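Local coordinates for protein transcriptional regulator, LacI family (Lactobacillus brevis, PDB 3JY6) that probably regulates transcription by binding specific DNA sites, with a periplasmic-binding-protein-like domain that probably senses a small-molecule effector, at residues 12-17 with 68-73; 27-32 with 241-246; 152-157 with 173-178; 182-187 with 212-217. All coordinates share one frame; numbering follows the deposited sequence.

Contact 1: residues 12-17 with 68-73; sequences VIVANI and ILQSFS
Ile13 joins strands 12-14 and 68-70 through its backbone. Its N donates to Ile68 O (3.1 Å), and its O accepts from Gln70 N (2.9 Å, N-H...O angle 157°). Ser71 OG lies 3.1 Å from the same Ile13 O, with Glu52 a second, weaker partner. The two strands run parallel, only 2° apart, as neighbours in the six-stranded sheet of one alpha/beta lobe of the periplasmic-binding-protein fold; Ser71 and Phe72 follow at the C-terminal ends, the side where such lobes usually carry their ligand cleft.

Among the side chains, Gln70 bends at chi2 (-98°), which folds its amide back over strand 12-14. There OE1 sits 3.4 Å from Val14 CB while accepting a hydrogen bond from Ser22 of helix 20-34. Without the amide, as with an alanine here, the Ser22 hydroxyl would probably lose this acceptor and a gap would open beside Val14. On the Ile13 and Leu69 face, Ile13 CG2 approaches Ser71 OG to 3.3 Å. Further along, Ala15 CB meets the Phe72 ring obliquely, 3.9 Å from CZ.

Contact 2: residues 27-32 with 241-246; sequences KGISSI and ASSAEI
Gly28, Ile29 and Ile32 of helix 20-34 pack against Ala241, Ala244 and Glu245 of helix 236-251 in a buried helix-helix contact on one face of the six-stranded sheet. The axes of the two short segments come within 7.4 Å and cross at -42°. Small residues permit that closeness: Gly28 O lies 3.4 Å from Ala241 CA in a CA-H...O contact, and a side chain on Gly28 would run into the backbone N of Ala241.

Ile32 makes the largest share of the contact, on the side away from the sheet. Its CG1 presses on Ala241 CB at 3.4 Å, tighter than usual van der Waals contact, and its CB rests 3.6 Å from Ala244 CB. With CG1 anti to the carbonyl carbon (chi1 -67°), CG2 is left to meet Ala244 and the carboxylate carbon of Glu245. The two helices are far apart in sequence yet lie together in one layer of an alpha/beta/alpha sandwich, as the chain of a periplasmic-binding-protein fold returns late to its first lobe.

Glu245, bent at chi2, crosses Ile32 at about a right angle, its OE2 3.5 Å from Ile32 CD1. Toward the sheet, Ile29 CG1 touches Ser243 OG at 3.7 Å, while that hydroxyl is hydrogen-bonded to Gly240 O. Ile29 and Ser243 both reach Ile68 beneath them. At the outer side of helix 20-34, Lys27 forms a salt bridge with Asp44 of the second subunit.

Contact 3: residues 152-157 with 173-178; sequences DVDVLE and TQLITQ
Asp154, pointing from strand 152-157 at helix 173-177, meets Leu175 with its CB and CG and Gln178 with its carboxylate. Its CB lies 3.8 Å from Leu175 CD2, and CG is still within 4.1 Å of the same methyl, the two side chains crossing at a slant. With CG anti to the carbonyl carbon (chi1 -67°), the carboxylate turns toward Gln178. There OD2 comes 2.7 Å from Gln178 NE2, but the angle is poor and the pair does not count as a hydrogen bond; carboxylate and amide planes stand 78° apart. OD1 stays more distant, 3.9 Å from the same NE2. The partner to which OD2 is hydrogen-bonded is His125 NE2 on strand 125-131.

Leu175 completes the apolar half. While CD2 covers Asp154, its other methyl, CD1, reaches Leu156 CB at 3.8 Å, so the leucine fork spans Asp154 and Leu156, two residues on the helix-facing side of the strand. Leu156 also touches Leu172 one turn earlier. Strand and helix run antiparallel, 178° between their directions, with axes 9.6 Å apart. They form the first two elements of a beta-alpha-beta crossover: the chain leaves edge strand 152-158, climbs through helix 165-177 and re-enters the four-stranded sheet at strand 183-187, beyond strand 125-131.

The contact therefore grades from leucine packing to a polar, exposed end at Gln178. The carboxylate beside His125 NE2 would probably favour a hydrogen on that nitrogen and could raise the ring's pKa, while ND1 is hydrogen-bonded to Thr183 OG1.

Contact 4: residues 182-187 with 212-217; sequences KTVAFA and TATGFA
Strands 183-187 and 212-215 pair in parallel, their directions 24° apart, with Val184 beside Thr212 and Ala187 beside Gly215. Five backbone hydrogen bonds alternate in direction between them, from Thr212 N to Thr183 O (2.8 Å) through to Phe216 N to Ala187 O (3.2 Å). The last, from Phe216 N, falls just past Gly215, whose CA lies 3.0 Å from Ala187 O. At its backbone angles Gly215 has no room for a CB, which would strike both Ala187 O and the preceding carbonyl.

On the face of Val184 and Phe186, Val184 CG1 lies beside Thr212 CG2 at 3.4 Å, a tight carbon pair. Thr214 turns its OG1 anti to the backbone N (chi1 -175°), where it is hydrogen-bonded to Thr230 O; its methyl is thereby set over the Phe186 ring, CG2 3.9 Å from the centroid and 16° off the normal, a CH-pi contact. Strand 211-215 is the edge strand of the four-stranded parallel sheet in the second alpha/beta lobe, and helix 107-119 covers this face through Phe118 and Thr115.

At the far end of the ring, Phe186 CE2 meets Phe216 CE2 at 3.7 Å, the Phe216 atom lying at the edge of the Phe186 ring; Phe216 also makes a cation-pi contact with Arg142. Replacing Phe186 by a serine would probably strip the Thr214 methyl of its aromatic cover and leave the Phe216 ring without this neighbour at its side. The other face is lined by small residues: Ala185 CB and Ala213 CB sit 4.1 Å apart, both touching Phe197.

The four contacts divide between two alpha/beta lobes on opposite sides of the chain's centre. Contacts 1 and 2 share the first: their centres are 14 Å apart, and they touch where Val12 and Ile68 of the six-stranded sheet meet Ile29 on helix 20-34. Contacts 3 and 4 share the second lobe and its four-stranded sheet, centres 11 Å apart, with Ile176 packing on Ala185. Along the chain, contacts 1, 3 and 4 close in turn, whereas contact 2 crosses contact 1 and encloses contacts 3 and 4, bringing helix 236-251 back to the first lobe. This bilobed layout suits a cleft between lobes, while contacts 1 and 2 also reach the second subunit.

Contact 1: residues 12-17 with 68-73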
loop_
_atom_site.group_PDB
_atom_site.type_symbol
_atom_site.label_atom_id
_atom_site.label_comp_id
_atom_site.label_asym_id
_atom_site.label_seq_id
_atom_site.Cartn_x
_atom_site.Cartn_y
_atom_site.Cartn_z
ATOM N N VAL A 12 -12.923 4.750 9.405
ATOM C CA VAL A 12 -12.860 4.580 7.967
ATOM C C VAL A 12 -12.603 3.094 7.730
ATOM O O VAL A 12 -11.573 2.573 8.137
ATOM C CB VAL A 12 -11.729 5.422 7.364
ATOM C CG1 VAL A 12 -11.774 5.327 5.848
ATOM C CG2 VAL A 12 -11.860 6.894 7.824
ATOM N N ILE A 13 -13.548 2.401 7.109
ATOM C CA ILE A 13 -13.344 0.974 6.852
ATOM C C ILE A 13 -13.075 0.755 5.370
ATOM O O ILE A 13 -13.936 1.027 4.538
ATOM C CB ILE A 13 -14.585 0.118 7.248
ATOM C CG1 ILE A 13 -14.868 0.229 8.745
ATOM C CG2 ILE A 13 -14.324 -1.350 6.949
ATOM C CD1 ILE A 13 -16.078 -0.639 9.206
ATOM N N VAL A 14 -11.880 0.271 5.036
ATOM C CA VAL A 14 -11.567 0.011 3.631
ATOM C C VAL A 14 -11.643 -1.484 3.340
ATOM O O VAL A 14 -11.527 -2.311 4.245
ATOM C CB VAL A 14 -10.167 0.548 3.240
ATOM C CG1 VAL A 14 -10.111 2.032 3.529
ATOM C CG2 VAL A 14 -9.069 -0.191 3.999
ATOM N N ALA A 15 -11.865 -1.819 2.074
ATOM C CA ALA A 15 -11.964 -3.204 1.644
ATOM C C ALA A 15 -10.703 -3.994 1.982
ATOM O O ALA A 15 -10.773 -5.101 2.500
ATOM C CB ALA A 15 -12.251 -3.251 0.123
ATOM N N ASN A 16 -9.543 -3.415 1.705
ATOM C CA ASN A 16 -8.273 -4.090 1.985
ATOM C C ASN A 16 -7.150 -3.045 1.988
ATOM O O ASN A 16 -6.956 -2.328 1.006
ATOM C CB ASN A 16 -7.998 -5.143 0.910
ATOM C CG ASN A 16 -6.850 -6.069 1.274
ATOM O OD1 ASN A 16 -5.932 -5.690 2.008
ATOM N ND2 ASN A 16 -6.888 -7.286 0.746
ATOM N N ILE A 17 -6.414 -2.940 3.086
ATOM C CA ILE A 17 -5.358 -1.949 3.110
ATOM C C ILE A 17 -4.202 -2.225 2.148
ATOM O O ILE A 17 -3.362 -1.355 1.944
ATOM C CB ILE A 17 -4.792 -1.733 4.534
ATOM C CG1 ILE A 17 -4.320 -3.056 5.131
ATOM C CG2 ILE A 17 -5.850 -1.056 5.402
ATOM C CD1 ILE A 17 -3.580 -2.865 6.426
ATOM N N ILE A 68 -17.002 6.206 7.374
ATOM C CA ILE A 68 -16.797 6.379 5.944
ATOM C C ILE A 68 -16.598 4.943 5.482
ATOM O O ILE A 68 -15.668 4.246 5.918
ATOM C CB ILE A 68 -15.581 7.256 5.632
ATOM C CG1 ILE A 68 -15.804 8.658 6.220
ATOM C CG2 ILE A 68 -15.387 7.334 4.135
ATOM C CD1 ILE A 68 -14.737 9.666 5.890
ATOM N N LEU A 69 -17.498 4.493 4.620
ATOM C CA LEU A 69 -17.483 3.111 4.172
ATOM C C LEU A 69 -16.978 2.858 2.753
ATOM O O LEU A 69 -17.594 3.280 1.776
ATOM C CB LEU A 69 -18.900 2.556 4.322
ATOM C CG LEU A 69 -19.184 1.064 4.235
ATOM C CD1 LEU A 69 -18.549 0.345 5.423
ATOM C CD2 LEU A 69 -20.705 0.852 4.236
ATOM N N GLN A 70 -15.852 2.164 2.643
ATOM C CA GLN A 70 -15.297 1.836 1.337
ATOM C C GLN A 70 -15.159 0.321 1.335
ATOM O O GLN A 70 -14.118 -0.226 0.954
ATOM C CB GLN A 70 -13.925 2.509 1.149
ATOM C CG GLN A 70 -13.384 2.496 -0.292
ATOM C CD GLN A 70 -12.395 1.381 -0.551
ATOM O OE1 GLN A 70 -11.357 1.289 0.109
ATOM N NE2 GLN A 70 -12.704 0.530 -1.527
ATOM N N SER A 71 -16.213 -0.351 1.792
ATOM C CA SER A 71 -16.214 -1.804 1.873
ATOM C C SER A 71 -17.475 -2.505 1.365
ATOM O O SER A 71 -18.253 -1.929 0.606
ATOM C CB SER A 71 -15.906 -2.225 3.307
ATOM O OG SER A 71 -16.160 -1.151 4.192
ATOM N N PHE A 72 -17.669 -3.742 1.813
ATOM C CA PHE A 72 -18.770 -4.603 1.374
ATOM C C PHE A 72 -20.153 -4.522 2.030
ATOM O O PHE A 72 -21.139 -4.892 1.405
ATOM C CB PHE A 72 -18.301 -6.053 1.457
ATOM C CG PHE A 72 -16.827 -6.233 1.215
ATOM C CD1 PHE A 72 -16.284 -6.032 -0.053
ATOM C CD2 PHE A 72 -15.978 -6.616 2.258
ATOM C CE1 PHE A 72 -14.911 -6.215 -0.284
ATOM C CE2 PHE A 72 -14.612 -6.800 2.042
ATOM C CZ PHE A 72 -14.075 -6.601 0.770
ATOM N N SER A 73 -20.233 -4.071 3.275
ATOM C CA SER A 73 -21.509 -3.995 3.993
ATOM C C SER A 73 -22.638 -3.247 3.299
ATOM O O SER A 73 -22.465 -2.092 2.884
ATOM C CB SER A 73 -21.300 -3.365 5.371
ATOM O OG SER A 73 -20.573 -4.217 6.226
#

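Contact 2: residues 27-32 with 241-246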
loop_
_atom_site.group_PDB
_atom_site.type_symbol
_atom_site.label_atom_id
_atom_site.label_comp_id
_atom_site.label_asym_id
_atom_site.label_seq_id
_atom_site.Cartn_x
_atom_site.Cartn_y
_atom_site.Cartn_z
ATOM N N LYS A 27 -5.654 8.852 3.270
ATOM C CA LYS A 27 -4.853 10.066 3.350
ATOM C C LYS A 27 -5.716 11.275 2.997
ATOM O O LYS A 27 -5.579 12.334 3.597
ATOM C CB LYS A 27 -3.666 9.989 2.391
ATOM C CG LYS A 27 -2.485 9.205 2.924
ATOM C CD LYS A 27 -1.340 9.238 1.921
ATOM C CE LYS A 27 -0.208 8.342 2.350
ATOM N NZ LYS A 27 0.399 8.812 3.619
ATOM N N GLY A 28 -6.600 11.113 2.015
ATOM C CA GLY A 28 -7.485 12.197 1.617
ATOM C C GLY A 28 -8.433 12.568 2.749
ATOM O O GLY A 28 -8.637 13.741 3.054
ATOM N N ILE A 29 -9.001 11.549 3.382
ATOM C CA ILE A 29 -9.932 11.729 4.488
ATOM C C ILE A 29 -9.275 12.432 5.673
ATOM O O ILE A 29 -9.878 13.298 6.297
ATOM C CB ILE A 29 -10.475 10.352 4.964
ATOM C CG1 ILE A 29 -11.439 9.791 3.918
ATOM C CG2 ILE A 29 -11.155 10.477 6.335
ATOM C CD1 ILE A 29 -11.758 8.344 4.136
ATOM N N SER A 30 -8.037 12.042 5.972
ATOM C CA SER A 30 -7.299 12.607 7.089
ATOM C C SER A 30 -6.924 14.066 6.922
ATOM O O SER A 30 -6.968 14.812 7.893
ATOM C CB SER A 30 -6.045 11.775 7.366
ATOM O OG SER A 30 -6.402 10.501 7.873
ATOM N N SER A 31 -6.563 14.486 5.710
ATOM C CA SER A 31 -6.195 15.886 5.500
ATOM C C SER A 31 -7.400 16.825 5.619
ATOM O O SER A 31 -7.250 17.972 6.044
ATOM C CB SER A 31 -5.532 16.091 4.137
ATOM O OG SER A 31 -6.492 16.093 3.104
ATOM N N ILE A 32 -8.588 16.359 5.234
ATOM C CA ILE A 32 -9.778 17.204 5.352
ATOM C C ILE A 32 -10.290 17.210 6.791
ATOM O O ILE A 32 -10.570 18.275 7.351
ATOM C CB ILE A 32 -10.922 16.737 4.405
ATOM C CG1 ILE A 32 -10.506 16.948 2.951
ATOM C CG2 ILE A 32 -12.210 17.535 4.680
ATOM C CD1 ILE A 32 -10.152 18.396 2.598
ATOM N N ALA A 241 -10.940 12.810 0.186
ATOM C CA ALA A 241 -11.130 14.163 0.717
ATOM C C ALA A 241 -12.575 14.647 0.495
ATOM O O ALA A 241 -13.135 15.378 1.317
ATOM C CB ALA A 241 -10.125 15.152 0.065
ATOM N N SER A 242 -13.174 14.244 -0.619
ATOM C CA SER A 242 -14.536 14.651 -0.913
ATOM C C SER A 242 -15.490 13.966 0.049
ATOM O O SER A 242 -16.472 14.566 0.504
ATOM C CB SER A 242 -14.900 14.293 -2.355
ATOM O OG SER A 242 -13.982 14.897 -3.239
ATOM N N SER A 243 -15.205 12.709 0.364
ATOM C CA SER A 243 -16.066 11.977 1.282
ATOM C C SER A 243 -15.935 12.549 2.685
ATOM O O SER A 243 -16.898 12.500 3.472
ATOM C CB SER A 243 -15.751 10.476 1.282
ATOM O OG SER A 243 -14.564 10.171 1.981
ATOM N N ALA A 244 -14.754 13.094 2.998
ATOM C CA ALA A 244 -14.531 13.705 4.309
ATOM C C ALA A 244 -15.250 15.061 4.372
ATOM O O ALA A 244 -15.719 15.475 5.433
ATOM C CB ALA A 244 -13.044 13.892 4.578
ATOM N N GLU A 245 -15.330 15.755 3.243
ATOM C CA GLU A 245 -16.024 17.042 3.200
ATOM C C GLU A 245 -17.513 16.823 3.479
ATOM O O GLU A 245 -18.154 17.603 4.180
ATOM C CB GLU A 245 -15.843 17.716 1.833
ATOM C CG GLU A 245 -14.446 18.292 1.592
ATOM C CD GLU A 245 -14.208 19.598 2.337
ATOM O OE1 GLU A 245 -15.075 19.988 3.146
ATOM O OE2 GLU A 245 -13.147 20.235 2.115
ATOM N N ILE A 246 -18.054 15.743 2.935
ATOM C CA ILE A 246 -19.459 15.425 3.140
ATOM C C ILE A 246 -19.679 15.072 4.616
ATOM O O ILE A 246 -20.638 15.523 5.238
ATOM C CB ILE A 246 -19.882 14.230 2.235
ATOM C CG1 ILE A 246 -19.824 14.647 0.756
ATOM C CG2 ILE A 246 -21.272 13.773 2.602
ATOM C CD1 ILE A 246 -20.110 13.517 -0.217
#

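Contact 3: residues 152-157 with 173-178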
loop_
_atom_site.group_PDB
_atom_site.type_symbol
_atom_site.label_atom_id
_atom_site.label_comp_id
_atom_site.label_asym_id
_atom_site.label_seq_id
_atom_site.Cartn_x
_atom_site.Cartn_y
_atom_site.Cartn_z
ATOM N N ASP A 152 -14.488 -6.858 -30.602
ATOM C CA ASP A 152 -13.855 -8.070 -30.118
ATOM C C ASP A 152 -13.431 -7.855 -28.676
ATOM O O ASP A 152 -12.455 -7.152 -28.415
ATOM C CB ASP A 152 -12.632 -8.384 -30.979
ATOM C CG ASP A 152 -12.048 -9.754 -30.694
ATOM O OD1 ASP A 152 -12.537 -10.432 -29.770
ATOM O OD2 ASP A 152 -11.094 -10.151 -31.400
ATOM N N VAL A 153 -14.175 -8.456 -27.746
ATOM C CA VAL A 153 -13.876 -8.335 -26.326
ATOM C C VAL A 153 -13.915 -9.703 -25.667
ATOM O O VAL A 153 -14.915 -10.407 -25.745
ATOM C CB VAL A 153 -14.892 -7.421 -25.605
ATOM C CG1 VAL A 153 -14.556 -7.329 -24.125
ATOM C CG2 VAL A 153 -14.887 -6.049 -26.231
ATOM N N ASP A 154 -12.813 -10.082 -25.036
ATOM C CA ASP A 154 -12.727 -11.357 -24.339
ATOM C C ASP A 154 -12.534 -11.030 -22.866
ATOM O O ASP A 154 -11.956 -9.996 -22.531
ATOM C CB ASP A 154 -11.546 -12.163 -24.864
ATOM C CG ASP A 154 -11.746 -12.606 -26.300
ATOM O OD1 ASP A 154 -12.776 -13.268 -26.582
ATOM O OD2 ASP A 154 -10.876 -12.297 -27.148
ATOM N N VAL A 155 -13.013 -11.890 -21.978
ATOM C CA VAL A 155 -12.882 -11.612 -20.551
ATOM C C VAL A 155 -12.213 -12.726 -19.763
ATOM O O VAL A 155 -12.488 -13.899 -19.980
ATOM C CB VAL A 155 -14.265 -11.312 -19.929
ATOM C CG1 VAL A 155 -15.176 -12.495 -20.102
ATOM C CG2 VAL A 155 -14.126 -10.969 -18.453
ATOM N N LEU A 156 -11.320 -12.345 -18.856
ATOM C CA LEU A 156 -10.616 -13.302 -18.014
ATOM C C LEU A 156 -10.831 -12.985 -16.544
ATOM O O LEU A 156 -10.156 -12.126 -15.957
ATOM C CB LEU A 156 -9.117 -13.319 -18.325
ATOM C CG LEU A 156 -8.228 -14.098 -17.346
ATOM C CD1 LEU A 156 -8.833 -15.458 -17.025
ATOM C CD2 LEU A 156 -6.841 -14.256 -17.935
ATOM N N GLU A 157 -11.786 -13.695 -15.960
ATOM C CA GLU A 157 -12.126 -13.537 -14.561
ATOM C C GLU A 157 -11.142 -14.299 -13.688
ATOM O O GLU A 157 -10.776 -15.438 -13.987
ATOM C CB GLU A 157 -13.546 -14.033 -14.329
ATOM C CG GLU A 157 -14.573 -13.157 -15.012
ATOM C CD GLU A 157 -15.984 -13.665 -14.851
ATOM O OE1 GLU A 157 -16.436 -14.476 -15.689
ATOM O OE2 GLU A 157 -16.642 -13.250 -13.873
ATOM N N THR A 173 -2.069 -14.701 -21.830
ATOM C CA THR A 173 -1.190 -14.803 -22.980
ATOM C C THR A 173 -1.903 -15.509 -24.126
ATOM O O THR A 173 -1.616 -15.261 -25.295
ATOM C CB THR A 173 0.075 -15.577 -22.604
ATOM O OG1 THR A 173 0.899 -14.750 -21.770
ATOM C CG2 THR A 173 0.841 -16.003 -23.842
ATOM N N GLN A 174 -2.844 -16.382 -23.787
ATOM C CA GLN A 174 -3.593 -17.121 -24.796
ATOM C C GLN A 174 -4.608 -16.201 -25.474
ATOM O O GLN A 174 -4.711 -16.162 -26.706
ATOM C CB GLN A 174 -4.302 -18.313 -24.143
ATOM C CG GLN A 174 -5.034 -19.218 -25.105
ATOM C CD GLN A 174 -5.757 -20.334 -24.385
ATOM O OE1 GLN A 174 -5.145 -21.117 -23.654
ATOM N NE2 GLN A 174 -7.071 -20.408 -24.579
ATOM N N LEU A 175 -5.342 -15.443 -24.662
ATOM C CA LEU A 175 -6.359 -14.527 -25.169
ATOM C C LEU A 175 -5.767 -13.360 -25.965
ATOM O O LEU A 175 -6.325 -12.937 -26.978
ATOM C CB LEU A 175 -7.191 -13.980 -24.008
ATOM C CG LEU A 175 -8.169 -14.906 -23.277
ATOM C CD1 LEU A 175 -8.663 -14.232 -22.011
ATOM C CD2 LEU A 175 -9.333 -15.238 -24.188
ATOM N N ILE A 176 -4.642 -12.835 -25.498
ATOM C CA ILE A 176 -3.984 -11.721 -26.174
ATOM C C ILE A 176 -3.477 -12.117 -27.562
ATOM O O ILE A 176 -3.563 -11.355 -28.522
ATOM C CB ILE A 176 -2.758 -11.217 -25.359
ATOM C CG1 ILE A 176 -3.225 -10.454 -24.121
ATOM C CG2 ILE A 176 -1.874 -10.319 -26.230
ATOM C CD1 ILE A 176 -2.081 -9.963 -23.256
ATOM N N THR A 177 -2.968 -13.334 -27.648
ATOM C CA THR A 177 -2.363 -13.842 -28.861
ATOM C C THR A 177 -3.211 -14.652 -29.850
ATOM O O THR A 177 -2.674 -15.144 -30.847
ATOM C CB THR A 177 -1.147 -14.689 -28.466
ATOM O OG1 THR A 177 -0.244 -14.772 -29.567
ATOM C CG2 THR A 177 -1.584 -16.092 -28.060
ATOM N N GLN A 178 -4.514 -14.784 -29.617
ATOM C CA GLN A 178 -5.326 -15.591 -30.527
ATOM C C GLN A 178 -5.449 -15.090 -31.962
ATOM O O GLN A 178 -5.448 -15.891 -32.893
ATOM C CB GLN A 178 -6.725 -15.850 -29.944
ATOM C CG GLN A 178 -7.574 -14.628 -29.693
ATOM C CD GLN A 178 -8.947 -14.990 -29.148
ATOM O OE1 GLN A 178 -9.217 -16.154 -28.841
ATOM N NE2 GLN A 178 -9.817 -13.994 -29.017
#

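Contact 4: residues 182-187 with 212-217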
loop_
_atom_site.group_PDB
_atom_site.type_symbol
_atom_site.label_atom_id
_atom_site.label_comp_id
_atom_site.label_asym_id
_atom_site.label_seq_id
_atom_site.Cartn_x
_atom_site.Cartn_y
_atom_site.Cartn_z
ATOM N N LYS A 182 -5.070 -5.713 -33.361
ATOM C CA LYS A 182 -4.249 -5.025 -32.364
ATOM C C LYS A 182 -5.042 -5.232 -31.092
ATOM O O LYS A 182 -6.272 -5.157 -31.105
ATOM C CB LYS A 182 -4.107 -3.524 -32.662
ATOM C CG LYS A 182 -3.127 -3.198 -33.776
ATOM C CD LYS A 182 -2.991 -1.687 -34.011
ATOM C CE LYS A 182 -2.235 -0.986 -32.882
ATOM N NZ LYS A 182 -1.968 0.460 -33.179
ATOM N N THR A 183 -4.337 -5.487 -29.999
ATOM C CA THR A 183 -4.993 -5.794 -28.738
ATOM C C THR A 183 -4.605 -4.928 -27.546
ATOM O O THR A 183 -3.451 -4.525 -27.415
ATOM C CB THR A 183 -4.704 -7.262 -28.361
ATOM O OG1 THR A 183 -5.082 -8.110 -29.449
ATOM C CG2 THR A 183 -5.474 -7.668 -27.103
ATOM N N VAL A 184 -5.584 -4.665 -26.680
ATOM C CA VAL A 184 -5.367 -3.914 -25.443
ATOM C C VAL A 184 -5.719 -4.840 -24.278
ATOM O O VAL A 184 -6.851 -5.338 -24.203
ATOM C CB VAL A 184 -6.331 -2.729 -25.237
ATOM C CG1 VAL A 184 -5.602 -1.589 -24.552
ATOM C CG2 VAL A 184 -6.995 -2.335 -26.513
ATOM N N ALA A 185 -4.769 -5.066 -23.380
ATOM C CA ALA A 185 -5.038 -5.876 -22.200
ATOM C C ALA A 185 -5.547 -4.806 -21.218
ATOM O O ALA A 185 -4.808 -3.883 -20.868
ATOM C CB ALA A 185 -3.756 -6.524 -21.695
ATOM N N PHE A 186 -6.809 -4.919 -20.804
ATOM C CA PHE A 186 -7.444 -3.937 -19.917
ATOM C C PHE A 186 -7.752 -4.522 -18.525
ATOM O O PHE A 186 -8.655 -5.340 -18.365
ATOM C CB PHE A 186 -8.728 -3.456 -20.609
ATOM C CG PHE A 186 -9.266 -2.122 -20.127
ATOM C CD1 PHE A 186 -9.950 -1.297 -21.024
ATOM C CD2 PHE A 186 -9.176 -1.729 -18.799
ATOM C CE1 PHE A 186 -10.535 -0.107 -20.606
ATOM C CE2 PHE A 186 -9.756 -0.545 -18.366
ATOM C CZ PHE A 186 -10.439 0.270 -19.270
ATOM N N ALA A 187 -6.980 -4.100 -17.530
ATOM C CA ALA A 187 -7.166 -4.560 -16.157
ATOM C C ALA A 187 -8.214 -3.685 -15.469
ATOM O O ALA A 187 -8.115 -2.457 -15.474
ATOM C CB ALA A 187 -5.837 -4.493 -15.397
ATOM N N THR A 212 -1.028 -3.445 -26.559
ATOM C CA THR A 212 -0.743 -2.424 -25.557
ATOM C C THR A 212 -1.503 -2.806 -24.277
ATOM O O THR A 212 -2.105 -3.872 -24.209
ATOM C CB THR A 212 -1.158 -1.002 -26.049
ATOM O OG1 THR A 212 -0.610 -0.022 -25.164
ATOM C CG2 THR A 212 -2.668 -0.848 -26.074
ATOM N N ALA A 213 -1.473 -1.962 -23.255
ATOM C CA ALA A 213 -2.185 -2.303 -22.027
ATOM C C ALA A 213 -2.547 -1.080 -21.223
ATOM O O ALA A 213 -1.837 -0.084 -21.240
ATOM C CB ALA A 213 -1.350 -3.244 -21.172
ATOM N N THR A 214 -3.653 -1.179 -20.494
ATOM C CA THR A 214 -4.135 -0.090 -19.677
ATOM C C THR A 214 -4.926 -0.697 -18.527
ATOM O O THR A 214 -4.969 -1.917 -18.362
ATOM C CB THR A 214 -5.072 0.801 -20.496
ATOM O OG1 THR A 214 -5.470 1.943 -19.721
ATOM C CG2 THR A 214 -6.304 -0.002 -20.913
ATOM N N GLY A 215 -5.572 0.165 -17.757
ATOM C CA GLY A 215 -6.373 -0.297 -16.645
ATOM C C GLY A 215 -6.574 0.794 -15.612
ATOM O O GLY A 215 -6.079 1.917 -15.770
ATOM N N PHE A 216 -7.319 0.458 -14.562
ATOM C CA PHE A 216 -7.564 1.382 -13.461
ATOM C C PHE A 216 -6.420 1.138 -12.489
ATOM O O PHE A 216 -6.309 0.051 -11.917
ATOM C CB PHE A 216 -8.909 1.073 -12.806
ATOM C CG PHE A 216 -10.091 1.428 -13.660
ATOM C CD1 PHE A 216 -10.843 2.567 -13.386
ATOM C CD2 PHE A 216 -10.449 0.628 -14.747
ATOM C CE1 PHE A 216 -11.938 2.910 -14.183
ATOM C CE2 PHE A 216 -11.536 0.963 -15.544
ATOM C CZ PHE A 216 -12.284 2.106 -15.262
ATOM N N ALA A 217 -5.564 2.144 -12.327
ATOM C CA ALA A 217 -4.404 2.054 -11.454
ATOM C C ALA A 217 -3.953 3.454 -11.063
ATOM O O ALA A 217 -3.922 4.348 -11.898
ATOM C CB ALA A 217 -3.273 1.333 -12.178
#